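Long-range contact in acyl-CoA thioesterase (Alicyclobacillus acidocaldarius subsp. acidocaldarius, PDB 3RQB), which probably hydrolyses acyl-CoA thioesters, using a subunit built of two hot dog domains: residues Gly60-Lys74 against Gln100-Ile114. Residues are numbered along the deposited sequence; the frame is centred on the assembly and turned at random.
Sequences GQPLALTVNFAAPAK and QDGEVVTTATAVFGI
Strands 61-69 and 103-113 pair antiparallel within the N-terminal hot dog domain, from Q61-G113 to F69-T106, with a shift of one residue at a classic beta bulge. T66 and T109 exchange two backbone bonds, T66 N to T109 O (3.0 Å) and T109 N to T66 O (2.9 Å), and N68 and T107 repeat the pattern. At the bulge L63 and A64 both face V111: V111 O takes a bond from L63 N (2.6 Å) and a weak one from A64 N. Nearby, the CA of P62 sits over one face of the F112 ring, 4.1 Å from its centroid, a CH-pi contact, while G60 O lies at the ring edge. On the same side of the sheet L65 extends its CG anti to the backbone N (chi1 179°), which carries CD1 to 3.9 Å from A108 CB. Beyond the strand end, the extended Q100 side chain holds the backbone of K74: its NE2 donates to K74 O (2.9 Å, 170° at the hydrogen) from above the carbonyl plane, and its OE1 accepts a weak bond from K74 N. V67, T106 and F112 pack on helix 41-53, the hot dog's central helix, and P62 on F215. From the other face N68 OD1 accepts a hydrogen bond from T109 of the second subunit, and T66 packs on its counterpart there. Strand 61-69 lies between 103-113 and 206-215, its backbone bonds to the latter joining the two hot dog domains.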
loop_
_atom_site.group_PDB
_atom_site.type_symbol
_atom_site.label_atom_id
_atom_site.label_comp_id
_atom_site.label_asym_id
_atom_site.label_seq_id
_atom_site.Cartn_x
_atom_site.Cartn_y
_atom_site.Cartn_z
ATOM N N GLY B 60 5.039 11.131 -17.997
ATOM C CA GLY B 60 4.672 11.700 -16.719
ATOM C C GLY B 60 5.677 11.367 -15.633
ATOM O O GLY B 60 6.803 10.928 -15.894
ATOM N N GLN B 61 5.247 11.576 -14.397
ATOM C CA GLN B 61 6.073 11.345 -13.226
ATOM C C GLN B 61 5.396 10.356 -12.265
ATOM O O GLN B 61 4.183 10.126 -12.333
ATOM C CB GLN B 61 6.366 12.680 -12.531
ATOM C CG GLN B 61 7.274 13.615 -13.328
ATOM C CD GLN B 61 8.689 13.062 -13.483
ATOM O OE1 GLN B 61 8.894 11.847 -13.539
ATOM N NE2 GLN B 61 9.672 13.953 -13.546
ATOM N N PRO B 62 6.185 9.747 -11.379
ATOM C CA PRO B 62 5.692 8.729 -10.447
ATOM C C PRO B 62 4.528 9.174 -9.573
ATOM O O PRO B 62 4.467 10.302 -9.076
ATOM C CB PRO B 62 6.903 8.463 -9.559
ATOM C CG PRO B 62 8.072 8.777 -10.423
ATOM C CD PRO B 62 7.646 9.899 -11.319
ATOM N N LEU B 63 3.615 8.239 -9.367
ATOM C CA LEU B 63 2.509 8.412 -8.448
ATOM C C LEU B 63 2.618 7.435 -7.273
ATOM O O LEU B 63 2.742 7.844 -6.115
ATOM C CB LEU B 63 1.196 8.232 -9.199
ATOM C CG LEU B 63 1.033 9.386 -10.184
ATOM C CD1 LEU B 63 -0.118 9.177 -11.159
ATOM C CD2 LEU B 63 0.876 10.679 -9.407
ATOM N N ALA B 64 2.554 6.142 -7.570
ATOM C CA ALA B 64 2.585 5.138 -6.522
ATOM C C ALA B 64 3.573 4.029 -6.847
ATOM O O ALA B 64 3.889 3.786 -8.011
ATOM C CB ALA B 64 1.195 4.563 -6.309
ATOM N N LEU B 65 4.058 3.370 -5.797
ATOM C CA LEU B 65 4.909 2.197 -5.924
ATOM C C LEU B 65 4.574 1.151 -4.864
ATOM O O LEU B 65 4.422 1.472 -3.683
ATOM C CB LEU B 65 6.381 2.576 -5.795
ATOM C CG LEU B 65 7.312 1.360 -5.908
ATOM C CD1 LEU B 65 6.988 0.513 -7.147
ATOM C CD2 LEU B 65 8.783 1.762 -5.913
ATOM N N THR B 66 4.454 -0.099 -5.303
ATOM C CA THR B 66 4.302 -1.234 -4.408
ATOM C C THR B 66 5.365 -2.241 -4.788
ATOM O O THR B 66 5.418 -2.686 -5.934
ATOM C CB THR B 66 2.916 -1.897 -4.539
ATOM O OG1 THR B 66 1.906 -1.030 -3.999
ATOM C CG2 THR B 66 2.896 -3.234 -3.806
ATOM N N VAL B 67 6.231 -2.567 -3.833
ATOM C CA VAL B 67 7.290 -3.540 -4.051
ATOM C C VAL B 67 7.047 -4.720 -3.150
ATOM O O VAL B 67 6.866 -4.557 -1.950
ATOM C CB VAL B 67 8.681 -2.991 -3.667
ATOM C CG1 VAL B 67 9.741 -4.075 -3.832
ATOM C CG2 VAL B 67 9.037 -1.759 -4.478
ATOM N N ASN B 68 7.059 -5.909 -3.732
ATOM C CA ASN B 68 6.939 -7.137 -2.961
ATOM C C ASN B 68 8.255 -7.904 -3.003
ATOM O O ASN B 68 8.775 -8.186 -4.090
ATOM C CB ASN B 68 5.800 -7.981 -3.522
ATOM C CG ASN B 68 4.588 -7.144 -3.865
ATOM O OD1 ASN B 68 4.196 -7.037 -5.032
ATOM N ND2 ASN B 68 4.006 -6.515 -2.853
ATOM N N PHE B 69 8.801 -8.234 -1.831
ATOM C CA PHE B 69 10.068 -8.959 -1.789
ATOM C C PHE B 69 9.807 -10.464 -1.702
ATOM O O PHE B 69 9.428 -11.001 -0.646
ATOM C CB PHE B 69 10.914 -8.503 -0.600
ATOM C CG PHE B 69 11.075 -7.003 -0.502
ATOM C CD1 PHE B 69 12.235 -6.384 -0.940
ATOM C CD2 PHE B 69 10.065 -6.212 0.035
ATOM C CE1 PHE B 69 12.390 -4.999 -0.852
ATOM C CE2 PHE B 69 10.210 -4.820 0.131
ATOM C CZ PHE B 69 11.372 -4.215 -0.313
ATOM N N ALA B 70 10.091 -11.140 -2.816
ATOM C CA ALA B 70 9.722 -12.534 -3.007
ATOM C C ALA B 70 10.708 -13.413 -2.287
ATOM O O ALA B 70 10.381 -14.516 -1.855
ATOM C CB ALA B 70 9.701 -12.866 -4.470
ATOM N N ALA B 71 11.906 -12.881 -2.113
ATOM C CA ALA B 71 13.010 -13.631 -1.559
ATOM C C ALA B 71 14.136 -12.637 -1.454
ATOM O O ALA B 71 14.223 -11.726 -2.277
ATOM C CB ALA B 71 13.392 -14.755 -2.493
ATOM N N PRO B 72 14.982 -12.780 -0.416
ATOM C CA PRO B 72 16.129 -11.883 -0.215
ATOM C C PRO B 72 17.078 -11.920 -1.407
ATOM O O PRO B 72 17.487 -12.996 -1.852
ATOM C CB PRO B 72 16.814 -12.459 1.034
ATOM C CG PRO B 72 16.316 -13.863 1.136
ATOM C CD PRO B 72 14.918 -13.833 0.614
ATOM N N ALA B 73 17.434 -10.753 -1.923
ATOM C CA ALA B 73 18.298 -10.715 -3.084
ATOM C C ALA B 73 19.745 -11.004 -2.674
ATOM O O ALA B 73 20.216 -10.508 -1.645
ATOM C CB ALA B 73 18.178 -9.376 -3.783
ATOM N N LYS B 74 20.425 -11.835 -3.465
ATOM C CA LYS B 74 21.850 -12.117 -3.294
ATOM C C LYS B 74 22.608 -10.851 -3.649
ATOM O O LYS B 74 22.033 -9.967 -4.301
ATOM C CB LYS B 74 22.297 -13.268 -4.199
ATOM C CG LYS B 74 21.691 -14.634 -3.858
ATOM C CD LYS B 74 20.379 -14.904 -4.600
ATOM C CE LYS B 74 20.088 -16.405 -4.678
ATOM N NZ LYS B 74 20.946 -17.207 -3.742
ATOM N N GLN B 100 17.526 -12.944 -10.363
ATOM C CA GLN B 100 18.931 -13.335 -10.259
ATOM C C GLN B 100 19.017 -14.839 -10.435
ATOM O O GLN B 100 18.259 -15.579 -9.802
ATOM C CB GLN B 100 19.484 -12.997 -8.886
ATOM C CG GLN B 100 20.043 -11.624 -8.767
ATOM C CD GLN B 100 20.325 -11.276 -7.333
ATOM O OE1 GLN B 100 19.665 -11.788 -6.424
ATOM N NE2 GLN B 100 21.315 -10.414 -7.113
ATOM N N ASP B 101 19.937 -15.300 -11.276
ATOM C CA ASP B 101 20.098 -16.736 -11.484
ATOM C C ASP B 101 18.776 -17.380 -11.913
ATOM O O ASP B 101 18.428 -18.464 -11.440
ATOM C CB ASP B 101 20.593 -17.422 -10.204
ATOM C CG ASP B 101 21.814 -16.746 -9.607
ATOM O OD1 ASP B 101 22.918 -16.919 -10.169
ATOM O OD2 ASP B 101 21.669 -16.056 -8.566
ATOM N N GLY B 102 18.033 -16.704 -12.785
ATOM C CA GLY B 102 16.809 -17.258 -13.344
ATOM C C GLY B 102 15.586 -17.302 -12.436
ATOM O O GLY B 102 14.496 -17.659 -12.872
ATOM N N GLU B 103 15.741 -16.931 -11.174
ATOM C CA GLU B 103 14.611 -16.989 -10.256
ATOM C C GLU B 103 14.103 -15.591 -9.898
ATOM O O GLU B 103 14.873 -14.622 -9.887
ATOM C CB GLU B 103 14.971 -17.792 -9.000
ATOM C CG GLU B 103 14.920 -19.306 -9.199
ATOM C CD GLU B 103 15.368 -20.085 -7.968
ATOM O OE1 GLU B 103 16.576 -20.036 -7.640
ATOM O OE2 GLU B 103 14.512 -20.748 -7.335
ATOM N N VAL B 104 12.803 -15.480 -9.636
ATOM C CA VAL B 104 12.243 -14.191 -9.266
ATOM C C VAL B 104 12.549 -13.815 -7.829
ATOM O O VAL B 104 12.167 -14.500 -6.883
ATOM C CB VAL B 104 10.733 -14.125 -9.430
ATOM C CG1 VAL B 104 10.266 -12.733 -9.048
ATOM C CG2 VAL B 104 10.337 -14.446 -10.850
ATOM N N VAL B 105 13.195 -12.669 -7.700
ATOM C CA VAL B 105 13.652 -12.115 -6.441
ATOM C C VAL B 105 12.651 -11.099 -5.888
ATOM O O VAL B 105 12.213 -11.207 -4.737
ATOM C CB VAL B 105 15.046 -11.504 -6.582
ATOM C CG1 VAL B 105 15.227 -10.364 -5.595
ATOM C CG2 VAL B 105 16.094 -12.574 -6.367
ATOM N N THR B 106 12.386 -10.060 -6.680
ATOM C CA THR B 106 11.512 -8.961 -6.284
ATOM C C THR B 106 10.525 -8.562 -7.397
ATOM O O THR B 106 10.871 -8.622 -8.571
ATOM C CB THR B 106 12.379 -7.755 -5.877
ATOM O OG1 THR B 106 13.221 -8.144 -4.778
ATOM C CG2 THR B 106 11.527 -6.563 -5.480
ATOM N N THR B 107 9.296 -8.186 -7.027
ATOM C CA THR B 107 8.324 -7.627 -7.978
ATOM C C THR B 107 7.736 -6.308 -7.494
ATOM O O THR B 107 7.694 -6.027 -6.294
ATOM C CB THR B 107 7.144 -8.582 -8.313
ATOM O OG1 THR B 107 6.157 -8.555 -7.265
ATOM C CG2 THR B 107 7.649 -9.999 -8.545
ATOM N N ALA B 108 7.277 -5.501 -8.443
ATOM C CA ALA B 108 6.761 -4.185 -8.122
ATOM C C ALA B 108 5.742 -3.749 -9.157
ATOM O O ALA B 108 5.778 -4.193 -10.305
ATOM C CB ALA B 108 7.902 -3.175 -8.040
ATOM N N THR B 109 4.827 -2.884 -8.743
ATOM C CA THR B 109 3.927 -2.236 -9.681
ATOM C C THR B 109 4.042 -0.733 -9.449
ATOM O O THR B 109 4.273 -0.279 -8.323
ATOM C CB THR B 109 2.452 -2.717 -9.534
ATOM O OG1 THR B 109 1.948 -2.373 -8.234
ATOM C CG2 THR B 109 2.344 -4.229 -9.736
ATOM N N ALA B 110 3.903 0.040 -10.515
ATOM C CA ALA B 110 4.026 1.482 -10.394
ATOM C C ALA B 110 3.013 2.219 -11.255
ATOM O O ALA B 110 2.586 1.738 -12.318
ATOM C CB ALA B 110 5.447 1.936 -10.736
ATOM N N VAL B 111 2.641 3.401 -10.786
ATOM C CA VAL B 111 1.745 4.245 -11.531
ATOM C C VAL B 111 2.431 5.563 -11.812
ATOM O O VAL B 111 2.864 6.246 -10.895
ATOM C CB VAL B 111 0.466 4.500 -10.743
ATOM C CG1 VAL B 111 -0.550 5.209 -11.618
ATOM C CG2 VAL B 111 -0.094 3.175 -10.221
ATOM N N PHE B 112 2.528 5.913 -13.090
ATOM C CA PHE B 112 3.037 7.215 -13.506
ATOM C C PHE B 112 1.897 8.017 -14.078
ATOM O O PHE B 112 0.955 7.455 -14.625
ATOM C CB PHE B 112 4.098 7.067 -14.584
ATOM C CG PHE B 112 5.419 6.634 -14.065
ATOM C CD1 PHE B 112 5.596 5.355 -13.564
ATOM C CD2 PHE B 112 6.494 7.499 -14.088
ATOM C CE1 PHE B 112 6.827 4.946 -13.094
ATOM C CE2 PHE B 112 7.727 7.097 -13.617
ATOM C CZ PHE B 112 7.894 5.817 -13.119
ATOM N N GLY B 113 1.979 9.334 -13.954
ATOM C CA GLY B 113 0.957 10.188 -14.518
ATOM C C GLY B 113 1.381 11.637 -14.591
ATOM O O GLY B 113 2.280 12.075 -13.871
ATOM N N ILE B 114 0.731 12.383 -15.476
ATOM C CA ILE B 114 0.961 13.810 -15.583
ATOM C C ILE B 114 -0.126 14.532 -14.825
ATOM O O ILE B 114 -1.318 14.361 -15.115
ATOM C CB ILE B 114 0.927 14.272 -17.040
ATOM C CG1 ILE B 114 1.937 13.463 -17.866
ATOM C CG2 ILE B 114 1.182 15.789 -17.117
ATOM C CD1 ILE B 114 1.379 12.918 -19.175
#